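Local coordinates for histone-lysine N-methyltransferase, H3 lysine-9 specific SUVH4 (Arabidopsis thaliana, PDB 4QEO), which methylates histone H3, placing a mark of transcriptional repression, and binds methylated DNA, at residues L249-D261 and R352-K364. Residues are numbered along the deposited sequence; the frame is centred on the assembly and turned at random.
Sequences LEFKGIPATNRVD and RLRFNLEVFRSAK
Pro-255, Thr-257, Val-359 and Arg-361 show how two parallel strands share their backbone donors and acceptors: Val-359 N gives a bond to Pro-255 O (2.9 Å), Val-359 O receives Thr-257 N, and Thr-257 O takes Arg-361 N. OG1 of Thr-257 sits between the backbone N and the carbonyl carbon (chi1 62°), which brings it to the extended Glu-358, where it donates to OE2 at 2.8 Å, nearly in line with the C-O bond. The other oxygen, OE1, is held by Trp-372 and Arg-370, so both ends of this buried carboxylate are satisfied.

In the loops ahead of the paired strands, water takes over from direct backbone pairing. One water donates to Glu-250 OE1 and accepts from Phe-251 N and Leu-353 N, while Tyr-273 binds Glu-250 OE2; a second accepts from Leu-357 N (2.8 Å) and lies by Gly-253 O and Phe-355 O. Leu-353 O, by contrast, is buried without a hydrogen-bonding partner, though the Phe-251 ring edge approaches it (CD2 to O 3.5 Å). Arg-352 lies flat over that ring, guanidinium and ring planes 11° apart, in a cation-pi stack.

The aliphatic chain of Lys-252 runs past the 353-356 backbone, CE lying 3.4 Å from Arg-354 O, and NZ reaches Asn-356 OD1 in a weak bond. With an alanine in place of Lys-252, Asn-356 OD1 would probably lose this donor and the 353-356 backbone the methylenes lying along it. Nearby, Ile-254 CD1 meets Leu-353 CD2 at 3.9 Å.

Strands 256-257 and 357-361 are the central pair of a mixed sheet, flanked by 240-242 and 367-371. The pairing joins the pre-SET region to the N-terminal part of the SET region, the Arg-361 side chain about 4 Å from bound S-adenosyl-L-homocysteine.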
loop_
_atom_site.group_PDB
_atom_site.type_symbol
_atom_site.label_atom_id
_atom_site.label_comp_id
_atom_site.label_asym_id
_atom_site.label_seq_id
_atom_site.Cartn_x
_atom_site.Cartn_y
_atom_site.Cartn_z
ATOM N N LEU A 249 -17.417 17.139 -10.662
ATOM C CA LEU A 249 -16.355 17.067 -11.657
ATOM C C LEU A 249 -15.598 15.744 -11.632
ATOM O O LEU A 249 -15.291 15.171 -12.673
ATOM C CB LEU A 249 -15.371 18.222 -11.440
ATOM C CG LEU A 249 -15.868 19.627 -11.803
ATOM C CD1 LEU A 249 -14.743 20.670 -11.703
ATOM C CD2 LEU A 249 -16.477 19.624 -13.203
ATOM N N GLU A 250 -15.276 15.263 -10.438
ATOM C CA GLU A 250 -14.595 13.983 -10.325
ATOM C C GLU A 250 -15.553 12.852 -10.637
ATOM O O GLU A 250 -16.741 12.917 -10.323
ATOM C CB GLU A 250 -13.978 13.789 -8.931
ATOM C CG GLU A 250 -12.874 14.782 -8.594
ATOM C CD GLU A 250 -11.614 14.607 -9.432
ATOM O OE1 GLU A 250 -11.552 13.682 -10.275
ATOM O OE2 GLU A 250 -10.667 15.397 -9.231
ATOM N N PHE A 251 -15.016 11.808 -11.250
ATOM C CA PHE A 251 -15.799 10.651 -11.639
ATOM C C PHE A 251 -16.422 9.981 -10.417
ATOM O O PHE A 251 -17.488 9.379 -10.491
ATOM C CB PHE A 251 -14.903 9.674 -12.393
ATOM C CG PHE A 251 -15.531 8.345 -12.627
ATOM C CD1 PHE A 251 -16.568 8.210 -13.531
ATOM C CD2 PHE A 251 -15.084 7.224 -11.945
ATOM C CE1 PHE A 251 -17.150 6.983 -13.750
ATOM C CE2 PHE A 251 -15.660 5.991 -12.160
ATOM C CZ PHE A 251 -16.697 5.869 -13.063
ATOM N N LYS A 252 -15.740 10.098 -9.290
ATOM C CA LYS A 252 -16.263 9.623 -8.023
ATOM C C LYS A 252 -16.307 10.794 -7.069
ATOM O O LYS A 252 -15.307 11.483 -6.893
ATOM C CB LYS A 252 -15.358 8.533 -7.479
ATOM C CG LYS A 252 -15.350 7.301 -8.350
ATOM C CD LYS A 252 -14.371 6.284 -7.830
ATOM C CE LYS A 252 -14.626 4.927 -8.435
ATOM N NZ LYS A 252 -15.069 3.961 -7.396
ATOM N N GLY A 253 -17.469 11.029 -6.466
ATOM C CA GLY A 253 -17.643 12.158 -5.571
ATOM C C GLY A 253 -16.704 12.099 -4.383
ATOM O O GLY A 253 -16.355 11.021 -3.904
ATOM N N ILE A 254 -16.285 13.266 -3.908
ATOM C CA ILE A 254 -15.414 13.338 -2.743
ATOM C C ILE A 254 -16.096 14.094 -1.604
ATOM O O ILE A 254 -16.012 15.317 -1.521
ATOM C CB ILE A 254 -14.065 14.003 -3.091
ATOM C CG1 ILE A 254 -13.394 13.272 -4.256
ATOM C CG2 ILE A 254 -13.144 14.007 -1.882
ATOM C CD1 ILE A 254 -12.277 14.072 -4.925
ATOM N N PRO A 255 -16.801 13.364 -0.736
ATOM C CA PRO A 255 -17.429 13.987 0.434
ATOM C C PRO A 255 -16.419 14.570 1.423
ATOM O O PRO A 255 -15.266 14.136 1.492
ATOM C CB PRO A 255 -18.201 12.830 1.078
ATOM C CG PRO A 255 -17.615 11.588 0.492
ATOM C CD PRO A 255 -17.192 11.953 -0.887
ATOM N N ALA A 256 -16.867 15.558 2.186
ATOM C CA ALA A 256 -16.039 16.155 3.222
ATOM C C ALA A 256 -16.761 16.123 4.565
ATOM O O ALA A 256 -17.948 16.426 4.641
ATOM C CB ALA A 256 -15.664 17.583 2.846
ATOM N N THR A 257 -16.046 15.747 5.623
ATOM C CA THR A 257 -16.629 15.715 6.960
ATOM C C THR A 257 -15.784 16.471 7.970
ATOM O O THR A 257 -14.560 16.490 7.882
ATOM C CB THR A 257 -16.828 14.273 7.471
ATOM O OG1 THR A 257 -15.557 13.615 7.561
ATOM C CG2 THR A 257 -17.743 13.491 6.531
ATOM N N ASN A 258 -16.454 17.137 8.897
ATOM C CA ASN A 258 -15.815 17.643 10.083
ATOM C C ASN A 258 -16.504 16.973 11.239
ATOM O O ASN A 258 -17.681 17.134 11.446
ATOM C CB ASN A 258 -15.974 19.137 10.191
ATOM C CG ASN A 258 -15.107 19.740 11.263
ATOM O OD1 ASN A 258 -14.831 19.122 12.271
ATOM N ND2 ASN A 258 -14.683 20.961 11.048
ATOM N N ARG A 259 -15.761 16.145 11.942
ATOM C CA ARG A 259 -16.252 15.499 13.116
ATOM C C ARG A 259 -15.577 16.171 14.260
ATOM O O ARG A 259 -15.958 15.993 15.375
ATOM C CB ARG A 259 -15.829 14.046 13.104
ATOM C CG ARG A 259 -16.795 13.087 13.748
ATOM C CD ARG A 259 -17.745 12.542 12.721
ATOM N NE ARG A 259 -17.690 11.091 12.659
ATOM C CZ ARG A 259 -18.257 10.273 13.541
ATOM N NH1 ARG A 259 -18.163 8.966 13.388
ATOM N NH2 ARG A 259 -18.923 10.758 14.569
ATOM N N VAL A 260 -14.501 16.882 13.976
ATOM C CA VAL A 260 -13.780 17.606 14.996
ATOM C C VAL A 260 -14.511 18.822 15.563
ATOM O O VAL A 260 -14.616 18.993 16.769
ATOM C CB VAL A 260 -12.384 17.986 14.486
ATOM C CG1 VAL A 260 -11.975 19.366 14.947
ATOM C CG2 VAL A 260 -11.363 16.949 14.893
ATOM N N ASP A 261 -15.083 19.629 14.689
ATOM C CA ASP A 261 -15.762 20.846 15.118
ATOM C C ASP A 261 -17.229 20.898 14.757
ATOM O O ASP A 261 -17.596 20.619 13.642
ATOM C CB ASP A 261 -15.131 22.087 14.481
ATOM C CG ASP A 261 -13.649 22.002 14.382
ATOM O OD1 ASP A 261 -13.066 22.578 13.435
ATOM O OD2 ASP A 261 -13.085 21.349 15.274
ATOM N N ARG A 352 -9.410 8.708 -15.044
ATOM C CA ARG A 352 -10.322 9.269 -14.066
ATOM C C ARG A 352 -10.003 8.732 -12.679
ATOM O O ARG A 352 -9.387 7.673 -12.538
ATOM C CB ARG A 352 -11.749 8.913 -14.441
ATOM C CG ARG A 352 -11.967 7.437 -14.462
ATOM C CD ARG A 352 -13.289 7.099 -15.090
ATOM N NE ARG A 352 -13.562 5.671 -14.994
ATOM C CZ ARG A 352 -14.622 5.087 -15.535
ATOM N NH1 ARG A 352 -15.498 5.823 -16.204
ATOM N NH2 ARG A 352 -14.806 3.780 -15.404
ATOM N N LEU A 353 -10.421 9.477 -11.663
ATOM C CA LEU A 353 -10.201 9.077 -10.285
ATOM C C LEU A 353 -10.780 7.678 -10.078
ATOM O O LEU A 353 -11.947 7.429 -10.383
ATOM C CB LEU A 353 -10.831 10.102 -9.338
ATOM C CG LEU A 353 -10.817 9.756 -7.850
ATOM C CD1 LEU A 353 -9.392 9.570 -7.363
ATOM C CD2 LEU A 353 -11.525 10.854 -7.070
ATOM N N ARG A 354 -9.938 6.761 -9.606
ATOM C CA ARG A 354 -10.301 5.355 -9.489
ATOM C C ARG A 354 -10.890 5.004 -8.135
ATOM O O ARG A 354 -11.443 3.925 -7.988
ATOM C CB ARG A 354 -9.068 4.456 -9.643
ATOM C CG ARG A 354 -8.324 4.529 -10.943
ATOM C CD ARG A 354 -6.916 3.963 -10.754
ATOM N NE ARG A 354 -6.241 3.683 -12.019
ATOM C CZ ARG A 354 -5.828 4.620 -12.870
ATOM N NH1 ARG A 354 -6.028 5.907 -12.605
ATOM N NH2 ARG A 354 -5.224 4.273 -13.994
ATOM N N PHE A 355 -10.720 5.866 -7.136
ATOM C CA PHE A 355 -11.034 5.470 -5.757
ATOM C C PHE A 355 -12.034 6.390 -5.078
ATOM O O PHE A 355 -12.079 7.588 -5.356
ATOM C CB PHE A 355 -9.765 5.428 -4.887
ATOM C CG PHE A 355 -8.624 4.668 -5.502
ATOM C CD1 PHE A 355 -8.611 3.290 -5.497
ATOM C CD2 PHE A 355 -7.558 5.340 -6.074
ATOM C CE1 PHE A 355 -7.559 2.584 -6.063
ATOM C CE2 PHE A 355 -6.503 4.643 -6.642
ATOM C CZ PHE A 355 -6.507 3.261 -6.638
ATOM N N ASN A 356 -12.806 5.821 -4.154
ATOM C CA ASN A 356 -13.702 6.599 -3.318
ATOM C C ASN A 356 -12.922 7.216 -2.164
ATOM O O ASN A 356 -12.433 6.509 -1.294
ATOM C CB ASN A 356 -14.838 5.708 -2.799
ATOM C CG ASN A 356 -15.725 5.183 -3.929
ATOM O OD1 ASN A 356 -16.211 5.951 -4.754
ATOM N ND2 ASN A 356 -15.929 3.868 -3.968
ATOM N N LEU A 357 -12.810 8.535 -2.165
ATOM C CA LEU A 357 -12.004 9.227 -1.177
ATOM C C LEU A 357 -12.861 10.135 -0.325
ATOM O O LEU A 357 -14.015 10.414 -0.646
ATOM C CB LEU A 357 -10.935 10.076 -1.864
ATOM C CG LEU A 357 -10.026 9.351 -2.857
ATOM C CD1 LEU A 357 -8.986 10.307 -3.397
ATOM C CD2 LEU A 357 -9.366 8.139 -2.207
ATOM N N GLU A 358 -12.273 10.618 0.757
ATOM C CA GLU A 358 -12.976 11.504 1.658
ATOM C C GLU A 358 -12.010 12.551 2.188
ATOM O O GLU A 358 -10.865 12.239 2.517
ATOM C CB GLU A 358 -13.580 10.695 2.811
ATOM C CG GLU A 358 -14.219 11.531 3.906
ATOM C CD GLU A 358 -14.553 10.716 5.157
ATOM O OE1 GLU A 358 -14.320 9.488 5.161
ATOM O OE2 GLU A 358 -15.042 11.309 6.144
ATOM N N VAL A 359 -12.458 13.800 2.233
ATOM C CA VAL A 359 -11.711 14.829 2.939
ATOM C C VAL A 359 -12.306 14.924 4.331
ATOM O O VAL A 359 -13.523 14.917 4.486
ATOM C CB VAL A 359 -11.793 16.189 2.218
ATOM C CG1 VAL A 359 -11.216 17.297 3.090
ATOM C CG2 VAL A 359 -11.057 16.116 0.892
ATOM N N PHE A 360 -11.458 14.970 5.350
ATOM C CA PHE A 360 -11.939 15.068 6.721
ATOM C C PHE A 360 -11.116 16.037 7.556
ATOM O O PHE A 360 -9.927 16.222 7.313
ATOM C CB PHE A 360 -11.974 13.691 7.387
ATOM C CG PHE A 360 -10.618 13.076 7.599
ATOM C CD1 PHE A 360 -9.950 12.453 6.554
ATOM C CD2 PHE A 360 -10.023 13.087 8.853
ATOM C CE1 PHE A 360 -8.706 11.868 6.755
ATOM C CE2 PHE A 360 -8.781 12.507 9.059
ATOM C CZ PHE A 360 -8.125 11.895 8.008
ATOM N N ARG A 361 -11.763 16.660 8.537
ATOM C CA ARG A 361 -11.075 17.542 9.463
ATOM C C ARG A 361 -10.266 16.700 10.431
ATOM O O ARG A 361 -10.800 15.816 11.105
ATOM C CB ARG A 361 -12.071 18.423 10.224
ATOM C CG ARG A 361 -11.437 19.580 10.999
ATOM C CD ARG A 361 -11.060 20.747 10.079
ATOM N NE ARG A 361 -10.157 21.694 10.737
ATOM C CZ ARG A 361 -9.550 22.709 10.125
ATOM N NH1 ARG A 361 -9.740 22.924 8.830
ATOM N NH2 ARG A 361 -8.743 23.512 10.809
ATOM N N SER A 362 -8.965 16.964 10.472
ATOM C CA SER A 362 -8.071 16.326 11.423
ATOM C C SER A 362 -8.041 17.124 12.714
ATOM O O SER A 362 -8.548 18.248 12.774
ATOM C CB SER A 362 -6.653 16.260 10.862
ATOM O OG SER A 362 -6.034 17.533 10.927
ATOM N N ALA A 363 -7.412 16.551 13.734
ATOM C CA ALA A 363 -7.322 17.208 15.031
ATOM C C ALA A 363 -6.508 18.509 15.004
ATOM O O ALA A 363 -6.946 19.516 15.560
ATOM C CB ALA A 363 -6.798 16.245 16.079
ATOM N N LYS A 364 -5.355 18.519 14.344
ATOM C CA LYS A 364 -4.586 19.757 14.268
ATOM C C LYS A 364 -3.730 19.872 12.996
ATOM O O LYS A 364 -2.699 20.542 12.988
ATOM C CB LYS A 364 -3.730 19.880 15.513
ATOM C CG LYS A 364 -2.945 18.640 15.702
ATOM C CD LYS A 364 -3.312 18.012 17.076
ATOM C CE LYS A 364 -2.463 18.643 18.161
ATOM N NZ LYS A 364 -2.284 17.771 19.297
HETATM O O HOH W 1 -12.466 11.896 -11.971
HETATM O O HOH W 2 -13.436 9.813 -4.621
#